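Local coordinates for PixA inclusion body protein (PDB 4LZK) that is of unknown function but belongs to the PixA family of bacterial inclusion body proteins, which may form intracellular protein deposits, at residues T46-T51 with G176-V181. Residues are numbered along the deposited sequence; the frame is centred on the assembly and turned at random.
Sequences TSIPST and GYFFWV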
ATOM      1  N   THR C  46      15.176  21.791  12.332  1.00 14.22           N
ATOM      2  CA  THR C  46      15.874  20.869  11.464  1.00 15.65           C
ATOM      3  C   THR C  46      14.886  20.016  10.601  1.00 16.00           C
ATOM      4  O   THR C  46      14.017  19.377  11.093  1.00 13.39           O
ATOM      5  CB  THR C  46      16.809  19.969  12.241  1.00 16.60           C
ATOM      6  OG1 THR C  46      17.874  20.764  12.826  1.00 18.83           O
ATOM      7  CG2 THR C  46      17.374  18.885  11.384  1.00 16.61           C
ATOM      8  N   SER C  47      15.099  20.099   9.300  1.00 15.77           N
ATOM      9  CA  SER C  47      14.355  19.309   8.310  1.00 18.39           C
ATOM     10  C   SER C  47      14.547  17.825   8.534  1.00 19.57           C
ATOM     11  O   SER C  47      15.681  17.369   8.653  1.00 20.42           O
ATOM     12  CB  SER C  47      14.899  19.671   6.928  1.00 21.32           C
ATOM     13  OG  SER C  47      14.084  19.016   6.003  1.00 21.79           O
ATOM     14  N   ILE C  48      13.474  17.046   8.561  1.00 17.74           N
ATOM     15  CA  ILE C  48      13.528  15.599   8.568  1.00 17.93           C
ATOM     16  C   ILE C  48      12.694  15.034   7.445  1.00 19.48           C
ATOM     17  O   ILE C  48      11.696  15.639   7.032  1.00 16.30           O
ATOM     18  CB  ILE C  48      13.047  14.950   9.895  1.00 17.89           C
ATOM     19  CG1 ILE C  48      11.515  15.027  10.026  1.00 19.09           C
ATOM     20  CG2 ILE C  48      13.778  15.546  11.060  1.00 18.96           C
ATOM     21  CD1 ILE C  48      10.933  14.578  11.325  1.00 21.40           C
ATOM     22  N   PRO C  49      13.088  13.854   6.917  1.00 19.15           N
ATOM     23  CA  PRO C  49      12.275  13.271   5.851  1.00 19.29           C
ATOM     24  C   PRO C  49      10.988  12.742   6.369  1.00 20.01           C
ATOM     25  O   PRO C  49      10.914  12.386   7.543  1.00 18.36           O
ATOM     26  CB  PRO C  49      13.172  12.134   5.319  1.00 19.64           C
ATOM     27  CG  PRO C  49      13.996  11.748   6.505  1.00 20.04           C
ATOM     28  CD  PRO C  49      14.293  13.068   7.191  1.00 18.31           C
ATOM     29  N   SER C  50       9.964  12.626   5.519  1.00 20.33           N
ATOM     30  CA  SER C  50       8.685  12.088   5.954  1.00 21.22           C
ATOM     31  C   SER C  50       8.791  10.590   6.242  1.00 19.04           C
ATOM     32  O   SER C  50       7.938  10.002   6.832  1.00 23.92           O
ATOM     33  CB  SER C  50       7.600  12.366   4.883  1.00 25.19           C
ATOM     34  OG  SER C  50       8.007  11.756   3.686  1.00 25.29           O
ATOM     35  N   THR C  51       9.900  10.020   5.850  1.00 19.38           N
ATOM     36  CA  THR C  51      10.248   8.641   6.100  1.00 21.78           C
ATOM     37  C   THR C  51      10.408   8.323   7.635  1.00 20.70           C
ATOM     38  O   THR C  51      10.275   7.163   8.116  1.00 20.45           O
ATOM     39  CB  THR C  51      11.564   8.461   5.315  1.00 25.56           C
ATOM     40  OG1 THR C  51      11.475   7.347   4.460  1.00 39.02           O
ATOM     41  CG2 THR C  51      12.683   8.422   6.152  1.00 27.40           C
ATOM     42  N   GLY C 176      16.227  18.471  20.220  1.00 19.86           N
ATOM     43  CA  GLY C 176      16.231  19.403  19.107  1.00 21.17           C
ATOM     44  C   GLY C 176      14.855  19.817  18.574  1.00 18.13           C
ATOM     45  O   GLY C 176      13.827  19.303  19.026  1.00 17.61           O
ATOM     46  N   TYR C 177      14.867  20.780  17.652  1.00 15.61           N
ATOM     47  CA  TYR C 177      13.655  21.210  16.988  1.00 15.88           C
ATOM     48  C   TYR C 177      13.690  20.774  15.530  1.00 14.52           C
ATOM     49  O   TYR C 177      14.686  20.943  14.851  1.00 13.72           O
ATOM     50  CB  TYR C 177      13.409  22.689  17.074  1.00 17.70           C
ATOM     51  CG  TYR C 177      13.343  23.235  18.467  1.00 21.07           C
ATOM     52  CD1 TYR C 177      12.141  23.199  19.190  1.00 24.75           C
ATOM     53  CD2 TYR C 177      14.491  23.808  19.075  1.00 24.22           C
ATOM     54  CE1 TYR C 177      12.054  23.692  20.493  1.00 26.64           C
ATOM     55  CE2 TYR C 177      14.421  24.321  20.362  1.00 28.02           C
ATOM     56  CZ  TYR C 177      13.219  24.295  21.059  1.00 28.60           C
ATOM     57  OH  TYR C 177      13.124  24.849  22.311  1.00 27.18           O
ATOM     58  N   PHE C 178      12.598  20.193  15.059  1.00 13.58           N
ATOM     59  CA  PHE C 178      12.566  19.547  13.788  1.00 13.30           C
ATOM     60  C   PHE C 178      11.258  19.864  13.070  1.00 14.55           C
ATOM     61  O   PHE C 178      10.343  20.329  13.690  1.00 14.79           O
ATOM     62  CB  PHE C 178      12.596  18.010  13.956  1.00 14.68           C
ATOM     63  CG  PHE C 178      13.813  17.479  14.614  1.00 14.52           C
ATOM     64  CD1 PHE C 178      14.905  17.154  13.903  1.00 15.20           C
ATOM     65  CD2 PHE C 178      13.831  17.266  15.978  1.00 15.22           C
ATOM     66  CE1 PHE C 178      16.066  16.595  14.506  1.00 16.33           C
ATOM     67  CE2 PHE C 178      14.953  16.724  16.596  1.00 16.09           C
ATOM     68  CZ  PHE C 178      16.084  16.381  15.863  1.00 17.02           C
ATOM     69  N   PHE C 179      11.238  19.737  11.708  1.00 13.60           N
ATOM     70  CA  PHE C 179      10.024  19.799  10.978  1.00 13.08           C
ATOM     71  C   PHE C 179       9.966  18.846   9.814  1.00 12.31           C
ATOM     72  O   PHE C 179      11.015  18.465   9.247  1.00 12.47           O
ATOM     73  CB  PHE C 179       9.770  21.210  10.472  1.00 14.16           C
ATOM     74  CG  PHE C 179      10.547  21.571   9.229  1.00 13.30           C
ATOM     75  CD1 PHE C 179      11.829  22.035   9.330  1.00 14.72           C
ATOM     76  CD2 PHE C 179       9.938  21.553   7.965  1.00 14.61           C
ATOM     77  CE1 PHE C 179      12.558  22.398   8.173  1.00 16.26           C
ATOM     78  CE2 PHE C 179      10.672  21.886   6.828  1.00 15.31           C
ATOM     79  CZ  PHE C 179      11.986  22.349   6.951  1.00 14.90           C
ATOM     80  N   TRP C 180       8.752  18.456   9.453  1.00 11.96           N
ATOM     81  CA  TRP C 180       8.544  17.635   8.270  1.00 12.46           C
ATOM     82  C   TRP C 180       7.439  18.274   7.425  1.00 14.17           C
ATOM     83  O   TRP C 180       6.667  19.156   7.914  1.00 11.88           O
ATOM     84  CB  TRP C 180       8.149  16.245   8.621  1.00 13.26           C
ATOM     85  CG  TRP C 180       6.684  16.011   8.976  1.00 13.42           C
ATOM     86  CD1 TRP C 180       5.708  15.607   8.105  1.00 13.35           C
ATOM     87  CD2 TRP C 180       6.048  16.127  10.244  1.00 13.78           C
ATOM     88  NE1 TRP C 180       4.555  15.452   8.740  1.00 15.76           N
ATOM     89  CE2 TRP C 180       4.674  15.819  10.049  1.00 13.46           C
ATOM     90  CE3 TRP C 180       6.475  16.469  11.520  1.00 14.02           C
ATOM     91  CZ2 TRP C 180       3.735  15.825  11.097  1.00 14.67           C
ATOM     92  CZ3 TRP C 180       5.552  16.486  12.551  1.00 13.51           C
ATOM     93  CH2 TRP C 180       4.192  16.179  12.345  1.00 14.38           C
ATOM     94  N   VAL C 181       7.361  17.876   6.167  1.00 12.83           N
ATOM     95  CA  VAL C 181       6.379  18.414   5.288  1.00 12.56           C
ATOM     96  C   VAL C 181       5.461  17.316   4.894  1.00 12.83           C
ATOM     97  O   VAL C 181       5.917  16.191   4.592  1.00 11.40           O
ATOM     98  CB  VAL C 181       7.068  19.004   4.056  1.00 13.87           C
ATOM     99  CG1 VAL C 181       6.111  19.509   3.029  1.00 12.71           C
ATOM    100  CG2 VAL C 181       8.043  20.085   4.476  1.00 14.73           C
TER
HETATM  101  O   HOH W   1      11.322  18.878   6.069  1.00 20.89           O
HETATM  102  O   HOH W   2       9.655  16.331   5.395  1.00 25.18           O
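The backbones of Thr46 and Ile48 bracket that of Phe179 in a short parallel strand pairing. Thr46 N gives its hydrogen to Tyr177 O at 2.7 Å, and Thr46 O takes one from Phe179 N at 2.9 Å. Ile48 N then reaches Phe179 O at 2.9 Å, so both polar backbone atoms of Phe179 are used by residues two apart, as parallel strands require. Past this point the chains separate: one water donates to Ile48 O and accepts from Val181 N, continuing the ladder where direct bonds stop. A second water joins Ser47 OG to Phe179 O; the small hydroxyl suits this partly exposed edge.

Side chains sort by face. Thr46 and Phe178 lie side by side, Thr46 CB 3.8 Å from Phe178 CD1. Ile48 CG2 approaches the same ring obliquely, 3.5 Å from Phe178 CD1, while its CG1 branch packs against Trp180 CB at 3.8 Å; beta-branching lets one residue meet the Phe178 ring with one branch and the base of the Trp180 side chain with the other. On the other face Phe179, with CG between its backbone N and carbonyl carbon (chi1 80°), swings its ring back to Ser47, bringing CE1 3.8 Å from Ser47 CB.

Outside the pair, Ser39 N binds Thr46 OG1, tying down the polar branch of the threonine. Ile31 of helix 28-34 packs on both Ile48 and Phe178, and Leu13 of the second subunit meets Phe179. The two-residue strand 46-47 thus adds in parallel to long strand 172-186 of a mixed sheet, whose antiparallel neighbour 154-167 forms backbone hydrogen bonds from Phe162 and Thr160 to Phe178 and Trp180.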